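Local coordinates for amidohydrolase family protein (Acinetobacter baumannii, PDB 4I6K) that probably hydrolyses 2-pyrone-4,6-dicarboxylic acid, as a member of the amidohydrolase family, and binds citric acid in the crystal, at residues A[57-60]-A[61-65]; A[193-196]-A[197-200]; A[271-274]-A[275-278]; A[277-281]-A[282-286]. One frame throughout, in Å; residues are numbered along the deposited sequence. Where two conformers were deposited one is given.

Contact 1 of 4, residues A[57-60]-A[61-65]; sequences SFIS and HLDEH
The Phe58 ring carries Leu62 over one of its faces, CG of the leucine standing 4.3 Å from the ring centroid and 17° off the normal, a CH-pi contact one turn apart along helix 55-64. This helix is the connection of the beta-alpha-beta unit that joins strand 28-32 to strand 69-73 in the parallel barrel of the amidohydrolase fold. Both methyls of Leu62 share the work at the rim: Leu62 CD2 approaches Phe58 CE1 to 3.8 Å, while Leu62 CD1 lies 4.0 Å from Phe58 CE2. Phe58 CG is anti to the backbone N (chi1 177°), which swings the ring along the helix toward the following turn; Asp29 and Ala32 of strand 28-32 and Leu96 of strand 96-100 also touch it, so the pair is part of the helix face that packs on the sheet.

The second flat group, the His61 imidazole, has Phe58 CA at its edge, near the ring plane, and leans back over the preceding turn, with CE1 3.5 Å from Ser57 OG. Beyond these two segments it meets the rings of Trp249 and Tyr260. Behind the side chains run ordinary helical bonds, among them Leu62 N to Phe58 O at 3.1 Å.

On another side of the helix Asp63 crosses Ile59 obliquely. Its carboxylate has its main partner in Arg95, which forms a salt bridge with OD2, and the other oxygen, Asp63 OD1, rests 3.4 Å from Ile59 CG2.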
loop_
_atom_site.group_PDB
_atom_site.type_symbol
_atom_site.label_atom_id
_atom_site.label_comp_id
_atom_site.label_asym_id
_atom_site.label_seq_id
_atom_site.Cartn_x
_atom_site.Cartn_y
_atom_site.Cartn_z
ATOM N N SER A 57 19.527 3.646 -0.745
ATOM C CA SER A 57 19.282 2.699 -1.818
ATOM C C SER A 57 17.956 3.005 -2.525
ATOM O O SER A 57 17.874 2.983 -3.755
ATOM C CB SER A 57 19.296 1.267 -1.276
ATOM O OG SER A 57 19.222 0.335 -2.340
ATOM N N PHE A 58 16.924 3.312 -1.743
ATOM C CA PHE A 58 15.605 3.562 -2.309
ATOM C C PHE A 58 15.553 4.828 -3.169
ATOM O O PHE A 58 15.051 4.795 -4.297
ATOM C CB PHE A 58 14.540 3.605 -1.214
ATOM C CG PHE A 58 13.171 3.934 -1.724
ATOM C CD1 PHE A 58 12.600 3.185 -2.731
ATOM C CD2 PHE A 58 12.458 5.001 -1.202
ATOM C CE1 PHE A 58 11.337 3.496 -3.208
ATOM C CE2 PHE A 58 11.196 5.317 -1.672
ATOM C CZ PHE A 58 10.634 4.566 -2.672
ATOM N N ILE A 59 16.058 5.939 -2.641
ATOM C CA ILE A 59 16.123 7.172 -3.421
ATOM C C ILE A 59 16.990 6.949 -4.646
ATOM O O ILE A 59 16.788 7.575 -5.690
ATOM C CB ILE A 59 16.681 8.374 -2.610
ATOM C CG1 ILE A 59 15.549 9.215 -2.014
ATOM C CG2 ILE A 59 17.460 9.295 -3.518
ATOM C CD1 ILE A 59 14.617 8.466 -1.126
ATOM N N SER A 60 17.958 6.044 -4.531
ATOM C CA SER A 60 18.826 5.752 -5.667
ATOM C C SER A 60 18.068 5.090 -6.817
ATOM O O SER A 60 18.332 5.364 -7.985
ATOM C CB SER A 60 19.990 4.870 -5.240
ATOM O OG SER A 60 20.857 4.676 -6.331
ATOM N N HIS A 61 17.130 4.206 -6.488
ATOM C CA HIS A 61 16.290 3.589 -7.512
ATOM C C HIS A 61 15.309 4.580 -8.144
ATOM O O HIS A 61 15.041 4.515 -9.344
ATOM C CB HIS A 61 15.533 2.398 -6.942
ATOM C CG HIS A 61 16.411 1.233 -6.614
ATOM N ND1 HIS A 61 16.669 0.835 -5.321
ATOM C CD2 HIS A 61 17.103 0.389 -7.415
ATOM C CE1 HIS A 61 17.473 -0.214 -5.337
ATOM N NE2 HIS A 61 17.747 -0.507 -6.596
ATOM N N LEU A 62 14.767 5.486 -7.329
ATOM C CA LEU A 62 13.878 6.529 -7.831
ATOM C C LEU A 62 14.614 7.393 -8.847
ATOM O O LEU A 62 14.106 7.661 -9.936
ATOM C CB LEU A 62 13.354 7.406 -6.686
ATOM C CG LEU A 62 12.501 6.738 -5.602
ATOM C CD1 LEU A 62 11.872 7.797 -4.696
ATOM C CD2 LEU A 62 11.430 5.869 -6.229
ATOM N N ASP A 63 15.812 7.832 -8.470
ATOM C CA ASP A 63 16.670 8.629 -9.349
ATOM C C ASP A 63 16.952 7.919 -10.669
ATOM O O ASP A 63 16.738 8.488 -11.741
ATOM C CB ASP A 63 17.976 8.960 -8.637
ATOM C CG ASP A 63 17.760 9.860 -7.449
ATOM O OD1 ASP A 63 18.666 9.970 -6.595
ATOM O OD2 ASP A 63 16.670 10.469 -7.373
ATOM N N GLU A 64 17.401 6.669 -10.584
ATOM C CA GLU A 64 17.730 5.878 -11.767
ATOM C C GLU A 64 16.560 5.697 -12.736
ATOM O O GLU A 64 16.769 5.303 -13.885
ATOM C CB GLU A 64 18.271 4.502 -11.365
ATOM C CG GLU A 64 19.477 4.557 -10.441
ATOM C CD GLU A 64 20.140 3.203 -10.240
ATOM O OE1 GLU A 64 21.373 3.181 -10.034
ATOM O OE2 GLU A 64 19.436 2.168 -10.286
ATOM N N HIS A 65 15.340 5.979 -12.288
ATOM C CA HIS A 65 14.156 5.803 -13.142
ATOM C C HIS A 65 13.284 7.047 -13.252
ATOM O O HIS A 65 12.119 6.977 -13.658
ATOM C CB HIS A 65 13.311 4.625 -12.665
ATOM C CG HIS A 65 14.016 3.308 -12.746
ATOM N ND1 HIS A 65 13.891 2.463 -13.829
ATOM C CD2 HIS A 65 14.853 2.690 -11.881
ATOM C CE1 HIS A 65 14.615 1.378 -13.623
ATOM N NE2 HIS A 65 15.211 1.491 -12.451
#

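Contact 2 of 4, residues A[193-196]-A[197-200]; sequences PDYQ and KFLS
Tyr195 and Phe198 run next to each other from the same flank of helix 193-201, with the phenylalanine offering CD1 to one face of the tyrosine ring. The helix links strand 176-178 to strand 207-210 as the crossover of a beta-alpha-beta unit in the parallel barrel. Tyr195 CE1 comes within 3.5 Å of Phe198 CD1, yet the two planes are inclined at 43° and the centroids are 5.1 Å apart, so the rings meet obliquely. Both side chains have CG anti to the backbone N (Tyr195 chi1 -165°); for residues three apart on a helix, this shared placement lets the rings run together.

Leu199 supplies the next contact: its CD1 methyl is 3.7 Å from Tyr195 CD2. The tyrosine is thus touched by residues three and four places further along, on neighbouring parts of the next turn. Leu199 N also bonds to Tyr195 O at 2.9 Å, one of four successive i to i+4 backbone bonds that set the spacing of these side chains.

Further out, the phenol OH of Tyr195 donates to Phe181 O, anchoring the far end of the ring, while Ala230 and Phe234 of helix 222-237 pack against it. The Gln196 amide is turned back by a bend at chi2 (-63°), and its NE2 bonds to Ile190 O in the preceding loop. At the exposed end of the segment Ser200 OG donates to Lys197 O, in a bond whose length of 2.5 Å is doubtful.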
loop_
_atom_site.group_PDB
_atom_site.type_symbol
_atom_site.label_atom_id
_atom_site.label_comp_id
_atom_site.label_asym_id
_atom_site.label_seq_id
_atom_site.Cartn_x
_atom_site.Cartn_y
_atom_site.Cartn_z
ATOM N N PRO A 193 -15.180 -16.206 -5.199
ATOM C CA PRO A 193 -16.344 -15.436 -4.734
ATOM C C PRO A 193 -15.958 -14.269 -3.826
ATOM O O PRO A 193 -16.535 -13.195 -3.930
ATOM C CB PRO A 193 -17.164 -16.463 -3.944
ATOM C CG PRO A 193 -16.799 -17.786 -4.553
ATOM C CD PRO A 193 -15.401 -17.661 -5.126
ATOM N N ASP A 194 -14.999 -14.468 -2.935
ATOM C CA ASP A 194 -14.593 -13.371 -2.068
ATOM C C ASP A 194 -14.019 -12.222 -2.875
ATOM O O ASP A 194 -14.171 -11.063 -2.506
ATOM C CB ASP A 194 -13.554 -13.826 -1.048
ATOM C CG ASP A 194 -14.101 -14.839 -0.079
ATOM O OD1 ASP A 194 -13.287 -15.506 0.578
ATOM O OD2 ASP A 194 -15.334 -14.968 0.032
ATOM N N TYR A 195 -13.319 -12.534 -3.959
ATOM C CA TYR A 195 -12.749 -11.466 -4.752
ATOM C C TYR A 195 -13.850 -10.738 -5.503
ATOM O O TYR A 195 -13.810 -9.505 -5.661
ATOM C CB TYR A 195 -11.694 -11.975 -5.732
ATOM C CG TYR A 195 -10.854 -10.838 -6.285
ATOM C CD1 TYR A 195 -9.984 -10.138 -5.461
ATOM C CD2 TYR A 195 -10.952 -10.447 -7.619
ATOM C CE1 TYR A 195 -9.222 -9.099 -5.941
ATOM C CE2 TYR A 195 -10.195 -9.411 -8.106
ATOM C CZ TYR A 195 -9.334 -8.739 -7.257
ATOM O OH TYR A 195 -8.573 -7.698 -7.725
ATOM N N GLN A 196 -14.828 -11.511 -5.973
ATOM C CA GLN A 196 -15.947 -10.957 -6.701
ATOM C C GLN A 196 -16.739 -10.036 -5.788
ATOM O O GLN A 196 -17.144 -8.954 -6.197
ATOM C CB GLN A 196 -16.854 -12.064 -7.261
ATOM C CG GLN A 196 -16.240 -12.880 -8.387
ATOM C CD GLN A 196 -15.932 -12.047 -9.628
ATOM O OE1 GLN A 196 -16.800 -11.365 -10.164
ATOM N NE2 GLN A 196 -14.687 -12.108 -10.090
ATOM N N LYS A 197 -16.978 -10.471 -4.556
ATOM C CA LYS A 197 -17.713 -9.639 -3.616
ATOM C C LYS A 197 -16.937 -8.351 -3.382
ATOM O O LYS A 197 -17.494 -7.250 -3.449
ATOM C CB LYS A 197 -17.937 -10.375 -2.299
ATOM C CG LYS A 197 -18.672 -9.543 -1.242
ATOM C CD LYS A 197 -20.181 -9.523 -1.445
ATOM C CE LYS A 197 -20.869 -10.556 -0.553
ATOM N NZ LYS A 197 -22.356 -10.518 -0.684
ATOM N N PHE A 198 -15.639 -8.503 -3.123
ATOM C CA PHE A 198 -14.721 -7.376 -2.924
ATOM C C PHE A 198 -14.881 -6.338 -4.023
ATOM O O PHE A 198 -15.079 -5.156 -3.750
ATOM C CB PHE A 198 -13.274 -7.892 -2.866
ATOM C CG PHE A 198 -12.240 -6.870 -3.251
ATOM C CD1 PHE A 198 -11.521 -7.000 -4.425
ATOM C CD2 PHE A 198 -11.981 -5.780 -2.437
ATOM C CE1 PHE A 198 -10.559 -6.063 -4.773
ATOM C CE2 PHE A 198 -11.030 -4.838 -2.787
ATOM C CZ PHE A 198 -10.320 -4.978 -3.953
ATOM N N LEU A 199 -14.824 -6.800 -5.270
ATOM C CA LEU A 199 -14.954 -5.935 -6.429
ATOM C C LEU A 199 -16.268 -5.162 -6.411
ATOM O O LEU A 199 -16.302 -3.976 -6.724
ATOM C CB LEU A 199 -14.863 -6.762 -7.710
ATOM C CG LEU A 199 -13.497 -7.335 -8.075
ATOM C CD1 LEU A 199 -13.659 -8.369 -9.162
ATOM C CD2 LEU A 199 -12.560 -6.231 -8.527
ATOM N N SER A 200 -17.354 -5.840 -6.063
ATOM C CA SER A 200 -18.661 -5.196 -6.050
ATOM C C SER A 200 -18.746 -4.126 -4.948
ATOM O O SER A 200 -19.561 -3.203 -5.017
ATOM C CB SER A 200 -19.745 -6.242 -5.832
ATOM O OG SER A 200 -19.657 -6.772 -4.515
#

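Contact 3 of 4, residues A[271-274]-A[275-278]; sequences VFDK and HEQC
An N-cap opens helix 274-289: Asp273 folds its carboxylate over the first turn, and OD1 accepts from His275 N at 2.6 Å, with a weak second bond from Glu276 N at 3.4 Å. The nearer donor meets the oxygen nearly along its C-O axis. CG lies anti to the backbone N of Asp273 (chi1 174°), which carries OD1 across to these amides at the helix start.

The carboxylate of Glu276 stacks on that of Asp273, their planes 15° apart and Asp273 OD2 4.0 Å from Glu276 OE2. Such closeness of like charges is probably eased by Lys235, in a salt bridge with Glu276 OE2; Tyr231 OH bonds to Glu276 OE1.

The cap stands at the turn between helix 260-270 and helix 274-289, in the C-terminal part of the amidohydrolase chain. Gln277 reaches back over this turn, extended beyond CG, and its NE2 donates to Val271 O, although the modelled 2.4 Å between Gln277 NE2 and Val271 O is too short to be taken literally. Alongside, Val271 CG1 packs against the aliphatic part of the glutamine, 3.6 Å from Gln277 CG.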
loop_
_atom_site.group_PDB
_atom_site.type_symbol
_atom_site.label_atom_id
_atom_site.label_comp_id
_atom_site.label_asym_id
_atom_site.label_seq_id
_atom_site.Cartn_x
_atom_site.Cartn_y
_atom_site.Cartn_z
ATOM N N VAL A 271 0.247 -2.470 -17.664
ATOM C CA VAL A 271 -0.303 -1.216 -18.147
ATOM C C VAL A 271 0.459 -0.785 -19.385
ATOM O O VAL A 271 1.410 -0.002 -19.311
ATOM C CB VAL A 271 -0.218 -0.108 -17.079
ATOM C CG1 VAL A 271 -0.947 1.154 -17.551
ATOM C CG2 VAL A 271 -0.798 -0.607 -15.768
ATOM N N PHE A 272 0.031 -1.307 -20.524
ATOM C CA PHE A 272 0.691 -1.037 -21.783
ATOM C C PHE A 272 0.488 0.401 -22.294
ATOM O O PHE A 272 1.431 1.050 -22.759
ATOM C CB PHE A 272 0.225 -2.047 -22.830
ATOM C CG PHE A 272 1.019 -1.992 -24.090
ATOM C CD1 PHE A 272 0.415 -2.181 -25.323
ATOM C CD2 PHE A 272 2.382 -1.716 -24.044
ATOM C CE1 PHE A 272 1.157 -2.117 -26.484
ATOM C CE2 PHE A 272 3.130 -1.646 -25.202
ATOM C CZ PHE A 272 2.517 -1.846 -26.424
ATOM N N ASP A 273 -0.741 0.895 -22.198
ATOM C CA ASP A 273 -1.093 2.207 -22.726
ATOM C C ASP A 273 -0.466 3.346 -21.917
ATOM O O ASP A 273 -0.698 3.475 -20.707
ATOM C CB ASP A 273 -2.616 2.349 -22.786
ATOM C CG ASP A 273 -3.054 3.735 -23.189
ATOM O OD1 ASP A 273 -2.257 4.684 -23.043
ATOM O OD2 ASP A 273 -4.203 3.879 -23.648
ATOM N N LYS A 274 0.326 4.171 -22.598
ATOM C CA LYS A 274 1.133 5.189 -21.930
ATOM C C LYS A 274 0.328 6.371 -21.374
ATOM O O LYS A 274 0.772 7.045 -20.443
ATOM C CB LYS A 274 2.274 5.685 -22.834
ATOM C CG LYS A 274 3.176 6.720 -22.134
ATOM C CD LYS A 274 4.041 7.532 -23.107
ATOM C CE LYS A 274 4.583 8.816 -22.456
ATOM N NZ LYS A 274 3.541 9.883 -22.294
ATOM N N HIS A 275 -0.843 6.634 -21.944
ATOM C CA HIS A 275 -1.737 7.615 -21.357
ATOM C C HIS A 275 -2.131 7.115 -19.971
ATOM O O HIS A 275 -2.126 7.878 -19.003
ATOM C CB HIS A 275 -2.992 7.824 -22.211
ATOM C CG HIS A 275 -2.707 8.065 -23.663
ATOM N ND1 HIS A 275 -1.917 9.108 -24.107
ATOM C CD2 HIS A 275 -3.119 7.407 -24.774
ATOM C CE1 HIS A 275 -1.848 9.074 -25.426
ATOM N NE2 HIS A 275 -2.569 8.053 -25.855
ATOM N N GLU A 276 -2.473 5.829 -19.886
ATOM C CA GLU A 276 -2.844 5.214 -18.618
ATOM C C GLU A 276 -1.676 5.147 -17.630
ATOM O O GLU A 276 -1.855 5.297 -16.413
ATOM C CB GLU A 276 -3.408 3.825 -18.852
ATOM C CG GLU A 276 -4.717 3.848 -19.594
ATOM C CD GLU A 276 -5.215 2.454 -19.900
ATOM O OE1 GLU A 276 -4.560 1.485 -19.455
ATOM O OE2 GLU A 276 -6.250 2.322 -20.592
ATOM N N GLN A 277 -0.481 4.917 -18.153
ATOM C CA GLN A 277 0.704 4.958 -17.313
ATOM C C GLN A 277 0.873 6.353 -16.697
ATOM O O GLN A 277 1.237 6.479 -15.530
ATOM C CB GLN A 277 1.947 4.536 -18.099
ATOM C CG GLN A 277 2.003 3.045 -18.477
ATOM C CD GLN A 277 3.180 2.721 -19.392
ATOM O OE1 GLN A 277 3.959 3.603 -19.739
ATOM N NE2 GLN A 277 3.310 1.459 -19.783
ATOM N N CYS A 278 0.583 7.394 -17.472
ATOM C CA CYS A 278 0.688 8.755 -16.963
ATOM C C CYS A 278 -0.281 9.016 -15.800
ATOM O O CYS A 278 0.106 9.604 -14.787
ATOM C CB CYS A 278 0.507 9.774 -18.095
ATOM S SG CYS A 278 1.880 9.808 -19.305
#

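Contact 4 of 4, residues A[277-281]-A[282-286]; sequences QCLIL and NQNPT
Asn284 sets its side chain toward the preceding turn, against Leu279 and Ile280. Its CB and amide carbon gather round Leu279 O, CG at 3.0 Å, while OD1 is 3.8 Å from Leu279 CB. Ile280 meets the asparagine through CG1, 4.1 Å from Asn284 ND2. With CG anti to the carbonyl carbon (chi1 -62°), the amide lies back along the helix, and its ND2 finds its main partner in Leu243 O, at the start of strand 243-244.

Leu279 also touches Gln283, on a more exposed flank. The glutamine chain bends at chi2 (89°), which brings NE2 to 3.9 Å from Leu279 CD2.

These contacts sit where helix 274-289 departs from regular alpha geometry. A wider pi-type turn at 279-281 makes Asn284 N bond to Leu279 O, five residues back, at 2.7 Å and in the carbonyl plane. Pro285, which has no N-H to give, follows at a kink, and the short axes on the two sides are inclined at 20°. Its ring is directed at the preceding turn: CD lies 3.3 Å from Ile280 O and CG 3.4 Å from Leu281 O. The proline also touches Ile28 and Thr30 of strand 28-32 and Ile244 of strand 243-244, so the kinked helix packs on the first and last strands of the parallel barrel.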
loop_
_atom_site.group_PDB
_atom_site.type_symbol
_atom_site.label_atom_id
_atom_site.label_comp_id
_atom_site.label_asym_id
_atom_site.label_seq_id
_atom_site.Cartn_x
_atom_site.Cartn_y
_atom_site.Cartn_z
ATOM N N GLN A 277 -0.481 4.917 -18.153
ATOM C CA GLN A 277 0.704 4.958 -17.313
ATOM C C GLN A 277 0.873 6.353 -16.697
ATOM O O GLN A 277 1.237 6.479 -15.530
ATOM C CB GLN A 277 1.947 4.536 -18.099
ATOM C CG GLN A 277 2.003 3.045 -18.477
ATOM C CD GLN A 277 3.180 2.721 -19.392
ATOM O OE1 GLN A 277 3.959 3.603 -19.739
ATOM N NE2 GLN A 277 3.310 1.459 -19.783
ATOM N N CYS A 278 0.583 7.394 -17.472
ATOM C CA CYS A 278 0.688 8.755 -16.963
ATOM C C CYS A 278 -0.281 9.016 -15.800
ATOM O O CYS A 278 0.106 9.604 -14.787
ATOM C CB CYS A 278 0.507 9.774 -18.095
ATOM S SG CYS A 278 1.880 9.808 -19.305
ATOM N N LEU A 279 -1.527 8.568 -15.932
ATOM C CA LEU A 279 -2.500 8.758 -14.866
ATOM C C LEU A 279 -2.023 8.019 -13.635
ATOM O O LEU A 279 -2.023 8.559 -12.529
ATOM C CB LEU A 279 -3.868 8.212 -15.267
ATOM C CG LEU A 279 -4.787 9.022 -16.180
ATOM C CD1 LEU A 279 -6.120 8.309 -16.254
ATOM C CD2 LEU A 279 -4.978 10.448 -15.674
ATOM N N ILE A 280 -1.662 6.761 -13.814
ATOM C CA ILE A 280 -1.242 5.905 -12.717
ATOM C C ILE A 280 0.041 6.362 -12.026
ATOM O O ILE A 280 0.133 6.326 -10.828
ATOM C CB ILE A 280 -1.163 4.433 -13.154
ATOM C CG1 ILE A 280 -2.519 3.976 -13.661
ATOM C CG2 ILE A 280 -0.726 3.557 -12.024
ATOM C CD1 ILE A 280 -2.604 2.576 -14.108
ATOM N N LEU A 281 1.035 6.780 -12.785
ATOM C CA LEU A 281 2.265 7.265 -12.195
ATOM C C LEU A 281 2.226 8.705 -11.720
ATOM O O LEU A 281 3.033 9.090 -10.906
ATOM C CB LEU A 281 3.430 7.092 -13.152
ATOM C CG LEU A 281 3.814 5.704 -13.626
ATOM C CD1 LEU A 281 4.957 5.790 -14.565
ATOM C CD2 LEU A 281 4.141 4.806 -12.500
ATOM N N ASN A 282 1.319 9.502 -12.261
ATOM C CA ASN A 282 1.365 10.934 -12.070
ATOM C C ASN A 282 0.137 11.616 -11.479
ATOM O O ASN A 282 0.162 12.061 -10.348
ATOM C CB ASN A 282 1.724 11.556 -13.395
ATOM C CG ASN A 282 1.787 13.035 -13.346
ATOM O OD1 ASN A 282 2.062 13.659 -14.347
ATOM N ND2 ASN A 282 1.533 13.611 -12.196
ATOM N N GLN A 283 -0.938 11.733 -12.239
ATOM C CA GLN A 283 -2.098 12.397 -11.700
ATOM C C GLN A 283 -2.735 11.657 -10.529
ATOM O O GLN A 283 -3.055 12.272 -9.532
ATOM C CB GLN A 283 -3.139 12.650 -12.784
ATOM C CG GLN A 283 -2.897 13.875 -13.625
ATOM C CD GLN A 283 -2.039 13.621 -14.832
ATOM O OE1 GLN A 283 -1.696 14.538 -15.553
ATOM N NE2 GLN A 283 -1.687 12.380 -15.057
ATOM N N ASN A 284 -2.903 10.350 -10.639
ATOM C CA ASN A 284 -3.662 9.631 -9.639
ATOM C C ASN A 284 -3.019 9.687 -8.273
ATOM O O ASN A 284 -3.664 9.955 -7.309
ATOM C CB ASN A 284 -3.888 8.168 -10.028
ATOM C CG ASN A 284 -4.675 8.015 -11.290
ATOM O OD1 ASN A 284 -5.229 8.959 -11.816
ATOM N ND2 ASN A 284 -4.750 6.808 -11.782
ATOM N N PRO A 285 -1.722 9.478 -8.203
ATOM C CA PRO A 285 -1.050 9.484 -6.911
ATOM C C PRO A 285 -0.791 10.911 -6.441
ATOM O O PRO A 285 -0.795 11.186 -5.240
ATOM C CB PRO A 285 0.257 8.733 -7.190
ATOM C CG PRO A 285 0.504 8.938 -8.669
ATOM C CD PRO A 285 -0.846 9.036 -9.302
ATOM N N THR A 286 -0.579 11.819 -7.382
ATOM C CA THR A 286 -0.499 13.213 -7.014
ATOM C C THR A 286 -1.760 13.631 -6.261
ATOM O O THR A 286 -1.669 14.248 -5.195
ATOM C CB THR A 286 -0.319 14.110 -8.233
ATOM O OG1 THR A 286 0.947 13.822 -8.830
ATOM C CG2 THR A 286 -0.373 15.592 -7.811
#

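Along the chain contact 1, on helix 55-64, and contact 2, on helix 193-201, come first; contact 3, across the start of helix 274-289, then overlaps contact 4, which lies wholly on that helix. Contacts 1 and 2 lie on opposite sides of the chain's centre, 36 Å apart between centres, each in a helix that crosses between neighbouring strands of the parallel sheet. Contacts 3 and 4 are 9 Å apart between centres, share Gln277 and Cys278, and touch where Val271 CG2 meets Ile280 CD1 at 4.0 Å. Contact 4 comes within about 7 Å of contact 1 (nearest atoms); both pack on strand 28-32, so the C-terminal helix and the first crossover helix flank the same barrel strand.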